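Long-range contacts in insulinase family protease (Yersinia pestis, PDB 3GO9), which is predicted to be a zinc protease of the insulinase (M16) family, although its signature metal-binding motif appears incomplete, so that activity is uncertain: residues Leu74-Leu79 with Ala156-Ala161; Gly69-Leu74 with Lys200-Gln205. All blocks are in the same frame, centred on the assembly; numbering follows the deposited sequence.

Contact 1: Leu74-Leu79 with Ala156-Ala161; sequences LPRLAL and ATDPIA. With ZN (zinc ion), chain C.
Arg76 lays one face of its guanidinium over the turn at Thr157-Pro159, with Asp158 CA, Pro159 CD and the Thr157 carbonyl oxygen beneath it. Helix 70-80, which carries Arg76, belongs to an M16-type domain, and its run His72-Leu-Leu-Pro-Arg76 probably corresponds to the family's inverted zinc motif HxxEH, with Pro75 and Arg76 in place of the glutamate and second histidine. Arg76 starts out with CG opposite the backbone N (chi1 -163°) and bends at chi3, which brings NH2 to 2.9 Å from Asp158 OD1. This salt bridge has a weak hydrogen-bond geometry, the two planar groups standing 37° apart. Asp158 OD1 also closes an Asx turn, accepting from Ile160 N at 3.0 Å from well above the carboxylate plane, while Asp158 OD2 binds zinc at 1.9 Å; the carboxylate thus joins arginine, turn and metal. Ile160 supplies its carbonyl O to the same zinc and sends its side chain the other way, against the helix: CD1 meets Pro75 CB at 3.9 Å, and CG1 lies against Arg76 CB. Leu79 completes the apolar patch, running antiparallel to the Pro159 ring, with Leu79 CD1 3.6 Å from Pro159 CG.

Contact 2: Gly69-Leu74 with Lys200-Gln205; sequences GFAHLL and KQFYQQ. With ZN (zinc ion), chain C.
Phe202 swings its ring out with CG opposite the backbone N (chi1 176°), while Phe70 holds its own CG opposite the carbonyl carbon (chi1 -81°), and the two rings meet edge to face. The edge of Phe70 is directed at the face of Phe202, the planes 82° apart and the centroids separated by 5.7 Å. Phe70 CB sits over that same ring in a CH-pi contact, 4.0 Å from its centroid, and Phe70 CD2 reaches back to Phe202 CB at 3.8 Å, so the pair touches both at ring and at root. Leu74, one turn further on, comes to the Phe202 ring at its edge instead: CD1 lies 4.0 Å from Phe202 CE2, and CD2 rests 4.1 Å from Tyr203 CB. The axes of 70-74 and 200-205 cross almost at right angles, 10.5 Å apart at their closest. In this M16-type domain, helix 70-80 probably corresponds to the zinc-binding helix of the family, and helix 196-206 packs on its flank away from the metal. Gly69 sits at the N-cap position, and the Glu63 carboxylate accepts from the N atoms of Gly69 and Ala71. The phenol of Tyr203 is tied by its OH to Thr138 O and Leu142 N. From the other flank of helix 70-80, His72 extends to the zinc and binds it through NE2 at 2.0 Å, while its ND1 is hydrogen-bonded to Thr109 OG1.

Of the contacting elements, helix 70-80 is met first from the N terminus and serves both contacts: its opening turn belongs to contact 2, the following turn to contact 1, and Leu74 is common to both. The chain then runs through 76 residues before 156-161 returns and closes contact 1; its last residues begin strand 160-162, outermost in the seven-stranded sheet and next to 107-109. Helix 196-206 follows, closing contact 2 and leaving the smaller loop nested inside the larger. One helix is thereby tied to a sheet edge and a crossing helix. The centres of contacts 1 and 2 lie about 13 Å apart. Zinc joins them, with His72 from 69-74 and Asp158 and Ile160 from 156-161.

Contact 1: Leu74-Leu79 with Ala156-Ala161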
# COMPACT_ATOMS: atom_id res chain seq x y z
N LEU A 74 -5.90 21.57 -0.31
CA LEU A 74 -7.24 21.48 -0.90
C LEU A 74 -8.19 20.65 -0.04
O LEU A 74 -9.28 21.09 0.22
CB LEU A 74 -7.19 20.98 -2.35
CG LEU A 74 -6.50 21.84 -3.41
CD1 LEU A 74 -6.39 21.10 -4.77
CD2 LEU A 74 -7.25 23.18 -3.54
N PRO A 75 -7.79 19.43 0.38
CA PRO A 75 -8.78 18.69 1.13
C PRO A 75 -9.14 19.29 2.47
O PRO A 75 -10.27 19.05 2.95
CB PRO A 75 -8.12 17.30 1.32
CG PRO A 75 -6.78 17.44 0.86
CD PRO A 75 -6.60 18.62 0.07
N ARG A 76 -8.23 20.07 3.08
CA ARG A 76 -8.59 20.72 4.33
C ARG A 76 -9.73 21.75 4.10
O ARG A 76 -10.61 21.96 4.95
CB ARG A 76 -7.36 21.41 4.92
CG ARG A 76 -7.60 21.71 6.41
CD ARG A 76 -6.42 22.45 7.00
NE ARG A 76 -5.18 21.68 7.07
CZ ARG A 76 -4.14 22.08 7.81
NH1 ARG A 76 -4.22 23.22 8.50
NH2 ARG A 76 -3.01 21.38 7.84
N LEU A 77 -9.73 22.38 2.94
CA LEU A 77 -10.80 23.32 2.58
C LEU A 77 -12.20 22.63 2.60
O LEU A 77 -13.16 23.22 3.12
CB LEU A 77 -10.52 24.00 1.23
CG LEU A 77 -9.22 24.72 1.14
CD1 LEU A 77 -9.08 25.33 -0.31
CD2 LEU A 77 -9.03 25.83 2.21
N ALA A 78 -12.26 21.43 2.05
CA ALA A 78 -13.43 20.62 1.94
C ALA A 78 -14.02 20.29 3.33
O ALA A 78 -15.22 20.00 3.45
CB ALA A 78 -13.15 19.30 1.12
N LEU A 79 -13.18 20.35 4.37
CA LEU A 79 -13.64 20.16 5.76
C LEU A 79 -14.04 21.46 6.43
O LEU A 79 -14.68 21.46 7.48
CB LEU A 79 -12.56 19.47 6.61
CG LEU A 79 -12.15 18.11 6.12
CD1 LEU A 79 -10.85 17.52 6.81
CD2 LEU A 79 -13.31 17.08 6.26
N ALA A 156 -6.29 24.10 14.74
CA ALA A 156 -5.35 23.65 15.77
C ALA A 156 -4.60 22.40 15.36
O ALA A 156 -3.49 22.14 15.83
CB ALA A 156 -6.08 23.40 17.12
N THR A 157 -5.23 21.60 14.49
CA THR A 157 -4.65 20.31 14.11
C THR A 157 -4.68 20.15 12.61
O THR A 157 -5.30 20.94 11.92
CB THR A 157 -5.44 19.13 14.75
OG1 THR A 157 -6.80 19.14 14.30
CG2 THR A 157 -5.36 19.24 16.30
N ASP A 158 -4.02 19.11 12.14
CA ASP A 158 -3.97 18.83 10.70
C ASP A 158 -4.68 17.55 10.44
O ASP A 158 -4.15 16.47 10.70
CB ASP A 158 -2.52 18.70 10.29
CG ASP A 158 -2.40 18.23 8.91
OD1 ASP A 158 -3.37 18.49 8.09
OD2 ASP A 158 -1.35 17.57 8.71
N PRO A 159 -5.92 17.64 9.89
CA PRO A 159 -6.63 16.39 9.67
C PRO A 159 -6.19 15.64 8.43
O PRO A 159 -6.63 14.53 8.20
CB PRO A 159 -8.08 16.85 9.54
CG PRO A 159 -7.99 18.16 8.91
CD PRO A 159 -6.69 18.80 9.47
N ILE A 160 -5.31 16.23 7.62
CA ILE A 160 -4.90 15.62 6.35
C ILE A 160 -3.56 14.88 6.49
O ILE A 160 -2.54 15.48 6.89
CB ILE A 160 -4.78 16.71 5.24
CG1 ILE A 160 -6.05 17.59 5.21
CG2 ILE A 160 -4.56 16.05 3.82
CD1 ILE A 160 -7.40 16.82 5.12
N ALA A 161 -3.57 13.60 6.21
CA ALA A 161 -2.40 12.77 6.36
C ALA A 161 -1.61 12.74 5.10
O ALA A 161 -2.06 13.22 4.03
CB ALA A 161 -2.81 11.34 6.74
ZN ZN C . -0.98 17.26 6.86
O HOH W 1 -3.03 23.54 11.39
O HOH W 2 -0.31 18.75 6.92
O HOH W 3 0.36 15.93 7.05

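Contact 2: Gly69-Leu74 with Lys200-Gln205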
# COMPACT_ATOMS: atom_id res chain seq x y z
N GLY A 69 2.62 22.67 -1.51
CA GLY A 69 1.64 22.38 -0.46
C GLY A 69 0.18 22.51 -0.92
O GLY A 69 -0.74 22.26 -0.11
N PHE A 70 -0.05 22.95 -2.16
CA PHE A 70 -1.42 23.17 -2.65
C PHE A 70 -2.24 21.88 -2.62
O PHE A 70 -3.39 21.89 -2.18
CB PHE A 70 -1.43 23.76 -4.07
CG PHE A 70 -1.22 25.24 -4.15
CD1 PHE A 70 -0.72 26.00 -3.10
CD2 PHE A 70 -1.58 25.90 -5.32
CE1 PHE A 70 -0.62 27.37 -3.23
CE2 PHE A 70 -1.46 27.25 -5.45
CZ PHE A 70 -0.96 27.99 -4.42
N ALA A 71 -1.67 20.77 -3.05
CA ALA A 71 -2.49 19.53 -3.10
C ALA A 71 -2.87 19.09 -1.70
O ALA A 71 -3.93 18.47 -1.47
CB ALA A 71 -1.70 18.43 -3.78
N HIS A 72 -1.99 19.33 -0.74
CA HIS A 72 -2.29 18.94 0.66
C HIS A 72 -3.32 19.88 1.31
O HIS A 72 -4.02 19.47 2.26
CB HIS A 72 -0.99 18.88 1.45
CG HIS A 72 -1.12 18.26 2.80
ND1 HIS A 72 -1.21 16.89 2.96
CD2 HIS A 72 -1.05 18.79 4.03
CE1 HIS A 72 -1.25 16.62 4.26
NE2 HIS A 72 -1.20 17.76 4.92
N LEU A 73 -3.37 21.12 0.87
CA LEU A 73 -4.29 22.13 1.43
C LEU A 73 -5.73 21.93 0.97
O LEU A 73 -6.68 22.09 1.73
CB LEU A 73 -3.84 23.57 1.11
CG LEU A 73 -4.71 24.71 1.60
CD1 LEU A 73 -4.93 24.64 3.07
CD2 LEU A 73 -4.11 26.05 1.22
N LEU A 74 -5.90 21.57 -0.31
CA LEU A 74 -7.24 21.48 -0.90
C LEU A 74 -8.19 20.65 -0.04
O LEU A 74 -9.28 21.09 0.22
CB LEU A 74 -7.19 20.98 -2.35
CG LEU A 74 -6.50 21.84 -3.41
CD1 LEU A 74 -6.39 21.10 -4.77
CD2 LEU A 74 -7.25 23.18 -3.54
N LYS A 200 -7.01 28.24 -6.82
CA LYS A 200 -8.23 27.81 -7.51
C LYS A 200 -7.85 27.30 -8.91
O LYS A 200 -8.39 26.34 -9.38
CB LYS A 200 -9.18 29.00 -7.68
CG LYS A 200 -9.77 29.56 -6.43
CD LYS A 200 -10.74 30.75 -6.82
CE LYS A 200 -10.87 31.80 -5.73
NZ LYS A 200 -12.17 32.51 -5.75
N GLN A 201 -6.91 27.96 -9.55
CA GLN A 201 -6.47 27.56 -10.88
C GLN A 201 -5.83 26.17 -10.83
O GLN A 201 -6.11 25.31 -11.69
CB GLN A 201 -5.49 28.59 -11.43
CG GLN A 201 -6.21 29.87 -11.76
CD GLN A 201 -5.29 30.90 -12.39
OE1 GLN A 201 -4.20 31.20 -11.89
NE2 GLN A 201 -5.75 31.47 -13.52
N PHE A 202 -5.04 25.93 -9.79
CA PHE A 202 -4.42 24.61 -9.59
C PHE A 202 -5.49 23.55 -9.43
O PHE A 202 -5.43 22.49 -10.03
CB PHE A 202 -3.49 24.64 -8.37
CG PHE A 202 -2.88 23.33 -8.01
CD1 PHE A 202 -1.65 22.92 -8.53
CD2 PHE A 202 -3.46 22.53 -7.07
CE1 PHE A 202 -1.10 21.72 -8.17
CE2 PHE A 202 -2.91 21.32 -6.73
CZ PHE A 202 -1.72 20.92 -7.25
N TYR A 203 -6.47 23.83 -8.58
CA TYR A 203 -7.57 22.91 -8.36
C TYR A 203 -8.30 22.57 -9.65
O TYR A 203 -8.56 21.39 -9.94
CB TYR A 203 -8.54 23.55 -7.41
CG TYR A 203 -9.88 22.86 -7.29
CD1 TYR A 203 -9.97 21.64 -6.71
CD2 TYR A 203 -11.02 23.49 -7.70
CE1 TYR A 203 -11.18 20.96 -6.61
CE2 TYR A 203 -12.26 22.87 -7.58
CZ TYR A 203 -12.34 21.60 -7.01
OH TYR A 203 -13.59 21.01 -6.90
N GLN A 204 -8.56 23.58 -10.44
CA GLN A 204 -9.32 23.35 -11.70
C GLN A 204 -8.49 22.60 -12.73
O GLN A 204 -9.04 21.79 -13.47
CB GLN A 204 -9.85 24.66 -12.26
CG GLN A 204 -11.00 25.13 -11.41
CD GLN A 204 -11.46 26.53 -11.73
OE1 GLN A 204 -10.74 27.34 -12.28
NE2 GLN A 204 -12.70 26.82 -11.31
N GLN A 205 -7.19 22.86 -12.77
CA GLN A 205 -6.27 22.19 -13.67
C GLN A 205 -6.17 20.70 -13.37
O GLN A 205 -6.11 19.85 -14.30
CB GLN A 205 -4.85 22.81 -13.63
CG GLN A 205 -3.87 22.10 -14.54
CD GLN A 205 -2.52 22.81 -14.63
OE1 GLN A 205 -2.33 23.92 -14.13
NE2 GLN A 205 -1.56 22.16 -15.26
ZN ZN C . -0.98 17.26 6.86
O HOH W 2 -0.31 18.75 6.92
O HOH W 3 0.36 15.93 7.05